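Local coordinates for T-lymphoma invasion and metastasis-inducing protein 1 (PDB 4K2P) that probably binds phosphoinositides and partner proteins such as Par-3 through its PH and coiled-coil modules, consistent with a role in signalling at tight junctions, at residues 104-107 / 108-112; 69-72 / 73-76; 178-181 / 182-186. The protein carries 5 engineered substitutions. All blocks are in the same frame, centred on the assembly; numbering follows the deposited sequence.

Contact 1: 104-107 / 108-112; sequences TSQT and ELENW
Q106 and E110, one helical turn apart, join side chain to side chain through a hydrogen bond from Q106 NE2 to E110 OE2, 3.1 Å long and nearly straight at 175°. The oxygen lies almost in the amide plane of Q106, whereas the amide nitrogen comes in from above the carboxylate, 41° out of its plane. The two flat groups stand close to perpendicular, with planes 80° apart. In Q106 a bend at chi2 brings the amide over toward E110, one turn on; E110, extended beyond CG, brings its own CG to 3.5 Å from Q106 NE2.

S105 occupies the N-cap. Its hydroxyl sits between backbone N and carbonyl carbon, from where OG accepts the amide of E108 at 3.3 Å and supplies a partner to a first-turn N-H that the helix itself leaves without one. The ordinary i to i+4 bonds begin immediately: L109 N to S105 O, E110 N to Q106 O and N111 N to T107 O. Farther round, T107 and N111 run alongside each other in the same direction, T107 CG2 lying 3.9 Å from N111 ND2. T104 and E108 are likewise side by side, but only loosely, with T104 OG1 at 4.1 Å from E108 CB.

This capped turn opens helix 106-128, the C-terminal helix of the PH fold, directly after strand 98-102. L109 packs on T103, E108 OE2 forms a salt bridge with K10 of strand 10-23, and W112 meets F89 of strand 88-92.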
loop_
_atom_site.group_PDB
_atom_site.type_symbol
_atom_site.label_atom_id
_atom_site.label_comp_id
_atom_site.label_asym_id
_atom_site.label_seq_id
_atom_site.Cartn_x
_atom_site.Cartn_y
_atom_site.Cartn_z
ATOM N N THR A 104 -2.055 21.055 -2.828
ATOM C CA THR A 104 -2.392 22.295 -3.526
ATOM C C THR A 104 -2.202 22.240 -5.032
ATOM O O THR A 104 -2.722 23.086 -5.749
ATOM C CB THR A 104 -1.533 23.463 -2.997
ATOM O OG1 THR A 104 -0.166 23.038 -2.915
ATOM C CG2 THR A 104 -2.002 23.897 -1.623
ATOM N N SER A 105 -1.442 21.260 -5.512
ATOM C CA SER A 105 -1.149 21.155 -6.938
ATOM C C SER A 105 -0.649 19.770 -7.286
ATOM O O SER A 105 -0.349 18.966 -6.409
ATOM C CB SER A 105 -0.105 22.197 -7.362
ATOM O OG SER A 105 1.154 21.926 -6.771
ATOM N N GLN A 106 -0.555 19.493 -8.577
ATOM C CA GLN A 106 -0.064 18.206 -9.044
ATOM C C GLN A 106 1.406 18.037 -8.666
ATOM O O GLN A 106 1.845 16.945 -8.300
ATOM C CB GLN A 106 -0.254 18.086 -10.561
ATOM C CG GLN A 106 0.235 16.769 -11.149
ATOM C CD GLN A 106 -0.409 15.564 -10.494
ATOM O OE1 GLN A 106 -1.543 15.627 -10.018
ATOM N NE2 GLN A 106 0.320 14.460 -10.455
ATOM N N THR A 107 2.161 19.124 -8.741
ATOM C CA THR A 107 3.588 19.076 -8.451
ATOM C C THR A 107 3.814 18.699 -6.990
ATOM O O THR A 107 4.626 17.830 -6.685
ATOM C CB THR A 107 4.268 20.423 -8.763
ATOM O OG1 THR A 107 4.309 20.615 -10.180
ATOM C CG2 THR A 107 5.695 20.466 -8.218
ATOM N N GLU A 108 3.065 19.325 -6.091
ATOM C CA GLU A 108 3.225 19.061 -4.671
ATOM C C GLU A 108 2.756 17.663 -4.314
ATOM O O GLU A 108 3.332 17.007 -3.445
ATOM C CB GLU A 108 2.463 20.097 -3.853
ATOM C CG GLU A 108 2.825 20.102 -2.389
ATOM C CD GLU A 108 4.273 20.517 -2.125
ATOM O OE1 GLU A 108 5.001 20.902 -3.070
ATOM O OE2 GLU A 108 4.678 20.470 -0.951
ATOM N N LEU A 109 1.718 17.197 -4.997
ATOM C CA LEU A 109 1.229 15.846 -4.788
ATOM C C LEU A 109 2.332 14.855 -5.124
ATOM O O LEU A 109 2.605 13.941 -4.358
ATOM C CB LEU A 109 -0.017 15.584 -5.639
ATOM C CG LEU A 109 -0.631 14.180 -5.582
ATOM C CD1 LEU A 109 -2.118 14.274 -5.851
ATOM C CD2 LEU A 109 0.014 13.247 -6.587
ATOM N N GLU A 110 2.974 15.056 -6.266
ATOM C CA GLU A 110 4.039 14.169 -6.708
ATOM C C GLU A 110 5.212 14.224 -5.741
ATOM O O GLU A 110 5.890 13.231 -5.532
ATOM C CB GLU A 110 4.513 14.543 -8.115
ATOM C CG GLU A 110 3.585 14.104 -9.236
ATOM C CD GLU A 110 3.889 14.806 -10.556
ATOM O OE1 GLU A 110 4.834 15.623 -10.599
ATOM O OE2 GLU A 110 3.187 14.533 -11.554
ATOM N N ASN A 111 5.454 15.387 -5.150
ATOM C CA ASN A 111 6.549 15.522 -4.198
ATOM C C ASN A 111 6.288 14.742 -2.914
ATOM O O ASN A 111 7.209 14.185 -2.328
ATOM C CB ASN A 111 6.803 16.995 -3.881
ATOM C CG ASN A 111 7.539 17.705 -4.995
ATOM O OD1 ASN A 111 8.216 17.074 -5.809
ATOM N ND2 ASN A 111 7.415 19.029 -5.037
ATOM N N TRP A 112 5.033 14.710 -2.478
ATOM C CA TRP A 112 4.661 13.952 -1.289
ATOM C C TRP A 112 4.798 12.456 -1.571
ATOM O O TRP A 112 5.296 11.705 -0.733
ATOM C CB TRP A 112 3.235 14.296 -0.847
ATOM C CG TRP A 112 3.167 15.434 0.126
ATOM C CD1 TRP A 112 2.713 16.712 -0.112
ATOM C CD2 TRP A 112 3.578 15.407 1.497
ATOM N NE1 TRP A 112 2.825 17.474 1.036
ATOM C CE2 TRP A 112 3.347 16.693 2.035
ATOM C CE3 TRP A 112 4.118 14.418 2.324
ATOM C CZ2 TRP A 112 3.636 17.009 3.358
ATOM C CZ3 TRP A 112 4.409 14.744 3.638
ATOM C CH2 TRP A 112 4.163 16.022 4.142
#

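Contact 2: 69-72 / 73-76; sequences VWVE and NSIV
S74 turns its hydroxyl back onto the carbonyl of V71, and OG donates a hydrogen bond to V71 O at 2.8 Å. With the serine oxygen anti to its own carbonyl carbon (chi1 -68°), OG comes in from above the carbonyl plane of V71, 51° out of it and roughly at right angles to the C=O bond (98°). V71 to S74 form a type II beta turn, in which N73 takes up the left-handed backbone conformation of the third position. The turn's own bond, from S74 N to V71 O, is weak at 3.3 Å, and the serine hydroxyl adds a second bond to the same carbonyl. V71 CB packs against that hydroxyl, 3.6 Å from S74 OG. An alanine in place of the serine is likely to leave V71 O with the weak amide bond alone and the turn less firmly closed.

At the outer corner the fit is looser, for the side chains of E72 and N73 meet little of each other. E72 CB lies over one face of the W70 indole, 3.2 Å above its plane and offset toward the rim. The polar ends look elsewhere, E72 forming a long, weak ion pair with R126 and N73 a weak hydrogen bond to R194.

The turn links strand 67-70 to strand 75-78 within the PH fold. V71 packs on L48 and on L91 of strand 88-92, E72 and N73 touch helix 106-128, and Y198 of helix 168-203 bonds to S74 O.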
loop_
_atom_site.group_PDB
_atom_site.type_symbol
_atom_site.label_atom_id
_atom_site.label_comp_id
_atom_site.label_asym_id
_atom_site.label_seq_id
_atom_site.Cartn_x
_atom_site.Cartn_y
_atom_site.Cartn_z
ATOM N N VAL A 69 1.373 8.416 12.349
ATOM C CA VAL A 69 1.050 7.260 11.529
ATOM C C VAL A 69 2.343 6.654 11.023
ATOM O O VAL A 69 3.131 7.313 10.355
ATOM C CB VAL A 69 0.143 7.632 10.333
ATOM C CG1 VAL A 69 -0.175 6.400 9.499
ATOM C CG2 VAL A 69 -1.148 8.290 10.822
ATOM N N TRP A 70 2.548 5.390 11.355
ATOM C CA TRP A 70 3.706 4.627 10.910
ATOM C C TRP A 70 3.510 4.187 9.467
ATOM O O TRP A 70 2.528 3.525 9.162
ATOM C CB TRP A 70 3.895 3.424 11.826
ATOM C CG TRP A 70 5.116 2.601 11.572
ATOM C CD1 TRP A 70 6.406 3.039 11.467
ATOM C CD2 TRP A 70 5.159 1.180 11.410
ATOM N NE1 TRP A 70 7.246 1.974 11.245
ATOM C CE2 TRP A 70 6.505 0.823 11.207
ATOM C CE3 TRP A 70 4.183 0.175 11.415
ATOM C CZ2 TRP A 70 6.903 -0.496 11.005
ATOM C CZ3 TRP A 70 4.580 -1.132 11.214
ATOM C CH2 TRP A 70 5.928 -1.457 11.015
ATOM N N VAL A 71 4.439 4.538 8.583
ATOM C CA VAL A 71 4.221 4.349 7.151
ATOM C C VAL A 71 5.257 3.451 6.486
ATOM O O VAL A 71 5.361 3.449 5.261
ATOM C CB VAL A 71 4.204 5.707 6.400
ATOM C CG1 VAL A 71 3.136 6.614 6.988
ATOM C CG2 VAL A 71 5.554 6.384 6.444
ATOM N N GLU A 72 6.002 2.677 7.275
ATOM C CA GLU A 72 6.898 1.672 6.702
ATOM C C GLU A 72 6.074 0.736 5.830
ATOM O O GLU A 72 4.968 0.367 6.199
ATOM C CB GLU A 72 7.630 0.865 7.787
ATOM C CG GLU A 72 9.017 1.390 8.134
ATOM C CD GLU A 72 9.781 0.515 9.131
ATOM O OE1 GLU A 72 9.667 -0.728 9.082
ATOM O OE2 GLU A 72 10.506 1.086 9.972
ATOM N N ASN A 73 6.598 0.405 4.658
ATOM C CA ASN A 73 5.974 -0.561 3.750
ATOM C C ASN A 73 4.574 -0.134 3.304
ATOM O O ASN A 73 3.688 -0.961 3.109
ATOM C CB ASN A 73 5.932 -1.954 4.394
ATOM C CG ASN A 73 7.318 -2.545 4.587
ATOM O OD1 ASN A 73 8.151 -2.514 3.682
ATOM N ND2 ASN A 73 7.570 -3.087 5.766
ATOM N N SER A 74 4.400 1.170 3.117
ATOM C CA SER A 74 3.152 1.736 2.623
ATOM C C SER A 74 3.141 1.874 1.101
ATOM O O SER A 74 4.165 1.723 0.437
ATOM C CB SER A 74 2.910 3.108 3.249
ATOM O OG SER A 74 2.648 2.994 4.630
ATOM N N ILE A 75 1.963 2.146 0.557
ATOM C CA ILE A 75 1.822 2.573 -0.823
ATOM C C ILE A 75 1.076 3.900 -0.817
ATOM O O ILE A 75 0.148 4.094 -0.049
ATOM C CB ILE A 75 1.050 1.541 -1.683
ATOM C CG1 ILE A 75 1.858 0.249 -1.837
ATOM C CG2 ILE A 75 0.745 2.111 -3.067
ATOM C CD1 ILE A 75 1.060 -0.922 -2.437
ATOM N N VAL A 76 1.469 4.804 -1.701
ATOM C CA VAL A 76 0.779 6.062 -1.865
ATOM C C VAL A 76 0.374 6.125 -3.331
ATOM O O VAL A 76 1.165 5.785 -4.210
ATOM C CB VAL A 76 1.642 7.283 -1.481
ATOM C CG1 VAL A 76 0.783 8.534 -1.418
ATOM C CG2 VAL A 76 2.331 7.060 -0.142
#

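Contact 3: 178-181 / 182-186; sequences IFVW and EQNLE. With CA (calcium ion), chain E.
The phenyl ring of F179 and the carboxylate of E182 run alongside each other in the same direction, their planes only 8° apart, with E182 OE1 reaching F179 CD1 obliquely at 4.0 Å. A water bridges the two residues, donating to E182 OE1 at 2.7 Å and to F179 O. The second flat pair is turned quite differently: the W181 indole and the N184 amide stand 78° apart, and N184 ND2 comes up obliquely to W181 CD1 at 4.2 Å.

N184 is also the protein ligand of a calcium ion. With CG anti to its carbonyl carbon (chi1 -71°), the amide lies beside V180, whose CG1 is 3.7 Å from N184 ND2, while N184 OD1 binds the metal at 2.3 Å. Five waters bring the ligands seen to six, in an irregular arrangement; one of them, 2.4 Å from the calcium ion, also donates to V180 O, tying the hydrated ion to the backbone. The other end of the amide is held too, since ND2 donates to D151, which probably fixes which way OD1 faces.

Beneath these side chains run regular i to i+4 bonds, from E182 N to I178 O through to L185 N to W181 O. This surface stretch belongs to helix 168-203 of the coiled coil. W181 packs against D151, L154 and K155 of the partner helix 133-161, I178 against E159, and E186 on another side forms a salt bridge with R243.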
loop_
_atom_site.group_PDB
_atom_site.type_symbol
_atom_site.label_atom_id
_atom_site.label_comp_id
_atom_site.label_asym_id
_atom_site.label_seq_id
_atom_site.Cartn_x
_atom_site.Cartn_y
_atom_site.Cartn_z
ATOM N N ILE A 178 -4.745 -24.654 -4.559
ATOM C CA ILE A 178 -4.969 -23.686 -5.623
ATOM C C ILE A 178 -5.351 -22.344 -4.995
ATOM O O ILE A 178 -4.850 -21.285 -5.395
ATOM C CB ILE A 178 -6.051 -24.190 -6.603
ATOM C CG1 ILE A 178 -5.479 -25.340 -7.435
ATOM C CG2 ILE A 178 -6.539 -23.077 -7.536
ATOM C CD1 ILE A 178 -6.520 -26.188 -8.119
ATOM N N PHE A 179 -6.191 -22.389 -3.968
ATOM C CA PHE A 179 -6.614 -21.158 -3.312
ATOM C C PHE A 179 -5.481 -20.553 -2.484
ATOM O O PHE A 179 -5.419 -19.328 -2.346
ATOM C CB PHE A 179 -7.851 -21.407 -2.446
ATOM C CG PHE A 179 -9.087 -21.793 -3.239
ATOM C CD1 PHE A 179 -9.190 -21.509 -4.598
ATOM C CD2 PHE A 179 -10.147 -22.421 -2.616
ATOM C CE1 PHE A 179 -10.319 -21.859 -5.318
ATOM C CE2 PHE A 179 -11.285 -22.774 -3.329
ATOM C CZ PHE A 179 -11.373 -22.487 -4.684
ATOM N N VAL A 180 -4.587 -21.386 -1.947
ATOM C CA VAL A 180 -3.397 -20.877 -1.248
ATOM C C VAL A 180 -2.505 -20.139 -2.238
ATOM O O VAL A 180 -2.022 -19.048 -1.951
ATOM C CB VAL A 180 -2.578 -22.003 -0.551
ATOM C CG1 VAL A 180 -1.205 -21.501 -0.095
ATOM C CG2 VAL A 180 -3.333 -22.547 0.647
ATOM N N TRP A 181 -2.295 -20.737 -3.404
ATOM C CA TRP A 181 -1.428 -20.158 -4.421
ATOM C C TRP A 181 -2.023 -18.863 -4.969
ATOM O O TRP A 181 -1.307 -17.912 -5.282
ATOM C CB TRP A 181 -1.192 -21.147 -5.557
ATOM C CG TRP A 181 -0.249 -22.266 -5.201
ATOM C CD1 TRP A 181 0.959 -22.160 -4.557
ATOM C CD2 TRP A 181 -0.428 -23.654 -5.489
ATOM N NE1 TRP A 181 1.533 -23.402 -4.427
ATOM C CE2 TRP A 181 0.703 -24.336 -4.988
ATOM C CE3 TRP A 181 -1.437 -24.391 -6.119
ATOM C CZ2 TRP A 181 0.847 -25.718 -5.095
ATOM C CZ3 TRP A 181 -1.293 -25.757 -6.222
ATOM C CH2 TRP A 181 -0.157 -26.409 -5.714
ATOM N N GLU A 182 -3.344 -18.837 -5.089
ATOM C CA GLU A 182 -4.047 -17.661 -5.559
ATOM C C GLU A 182 -3.790 -16.491 -4.605
ATOM O O GLU A 182 -3.493 -15.371 -5.023
ATOM C CB GLU A 182 -5.534 -17.964 -5.657
ATOM C CG GLU A 182 -6.373 -16.838 -6.181
ATOM C CD GLU A 182 -7.802 -17.266 -6.396
ATOM O OE1 GLU A 182 -8.474 -17.634 -5.410
ATOM O OE2 GLU A 182 -8.241 -17.258 -7.560
ATOM N N GLN A 183 -3.893 -16.778 -3.317
ATOM C CA GLN A 183 -3.671 -15.794 -2.278
ATOM C C GLN A 183 -2.202 -15.357 -2.207
ATOM O O GLN A 183 -1.908 -14.175 -1.998
ATOM C CB GLN A 183 -4.143 -16.370 -0.946
ATOM C CG GLN A 183 -4.407 -15.343 0.119
ATOM C CD GLN A 183 -5.614 -15.687 0.966
ATOM O OE1 GLN A 183 -5.503 -15.872 2.177
ATOM N NE2 GLN A 183 -6.778 -15.766 0.332
ATOM N N ASN A 184 -1.290 -16.311 -2.389
ATOM C CA ASN A 184 0.142 -16.026 -2.396
ATOM C C ASN A 184 0.472 -15.064 -3.513
ATOM O O ASN A 184 1.291 -14.168 -3.352
ATOM C CB ASN A 184 0.979 -17.293 -2.577
ATOM C CG ASN A 184 0.967 -18.188 -1.363
ATOM O OD1 ASN A 184 0.493 -17.809 -0.299
ATOM N ND2 ASN A 184 1.511 -19.386 -1.514
ATOM N N LEU A 185 -0.168 -15.280 -4.656
ATOM C CA LEU A 185 0.101 -14.500 -5.850
ATOM C C LEU A 185 -0.435 -13.074 -5.693
ATOM O O LEU A 185 0.177 -12.133 -6.182
ATOM C CB LEU A 185 -0.494 -15.198 -7.078
ATOM C CG LEU A 185 0.304 -16.426 -7.515
ATOM C CD1 LEU A 185 -0.477 -17.291 -8.496
ATOM C CD2 LEU A 185 1.624 -16.010 -8.133
ATOM N N GLU A 186 -1.549 -12.913 -4.988
ATOM C CA GLU A 186 -2.052 -11.584 -4.662
ATOM C C GLU A 186 -1.046 -10.812 -3.831
ATOM O O GLU A 186 -0.803 -9.632 -4.073
ATOM C CB GLU A 186 -3.356 -11.653 -3.884
ATOM C CG GLU A 186 -4.583 -11.925 -4.706
ATOM C CD GLU A 186 -5.833 -11.861 -3.851
ATOM O OE1 GLU A 186 -5.844 -12.498 -2.777
ATOM O OE2 GLU A 186 -6.785 -11.148 -4.223
HETATM CA CA CA E . -0.008 -17.441 1.929
HETATM O O HOH W 1 -7.787 -17.418 -2.812
HETATM O O HOH W 2 -2.078 -18.141 0.970
HETATM O O HOH W 3 1.086 -16.686 3.975
HETATM O O HOH W 4 -0.977 -19.001 3.518
HETATM O O HOH W 5 0.408 -15.177 1.131
HETATM O O HOH W 6 2.087 -18.706 1.805
#

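In the fold
Along the chain the order is contact 2, contact 1, contact 3. The first two share the PH domain: 69-76 turns between two strands of its curved antiparallel sheet, and 104-112 starts the helix that follows the last strand. Their centres are about 18 Å apart and their nearest atoms about 6 Å, without touching. Contact 3 lies in the CC-Ex region, about 36 Å from contact 1 between centres and on the opposite side of the chain's centre. Contact 2, about 24 Å from contact 3 between centres, is touched by both helix 106-128 and helix 168-203. It thus marks a place where PH domain and coiled coil meet, consistent with one joined PH-CC-Ex unit.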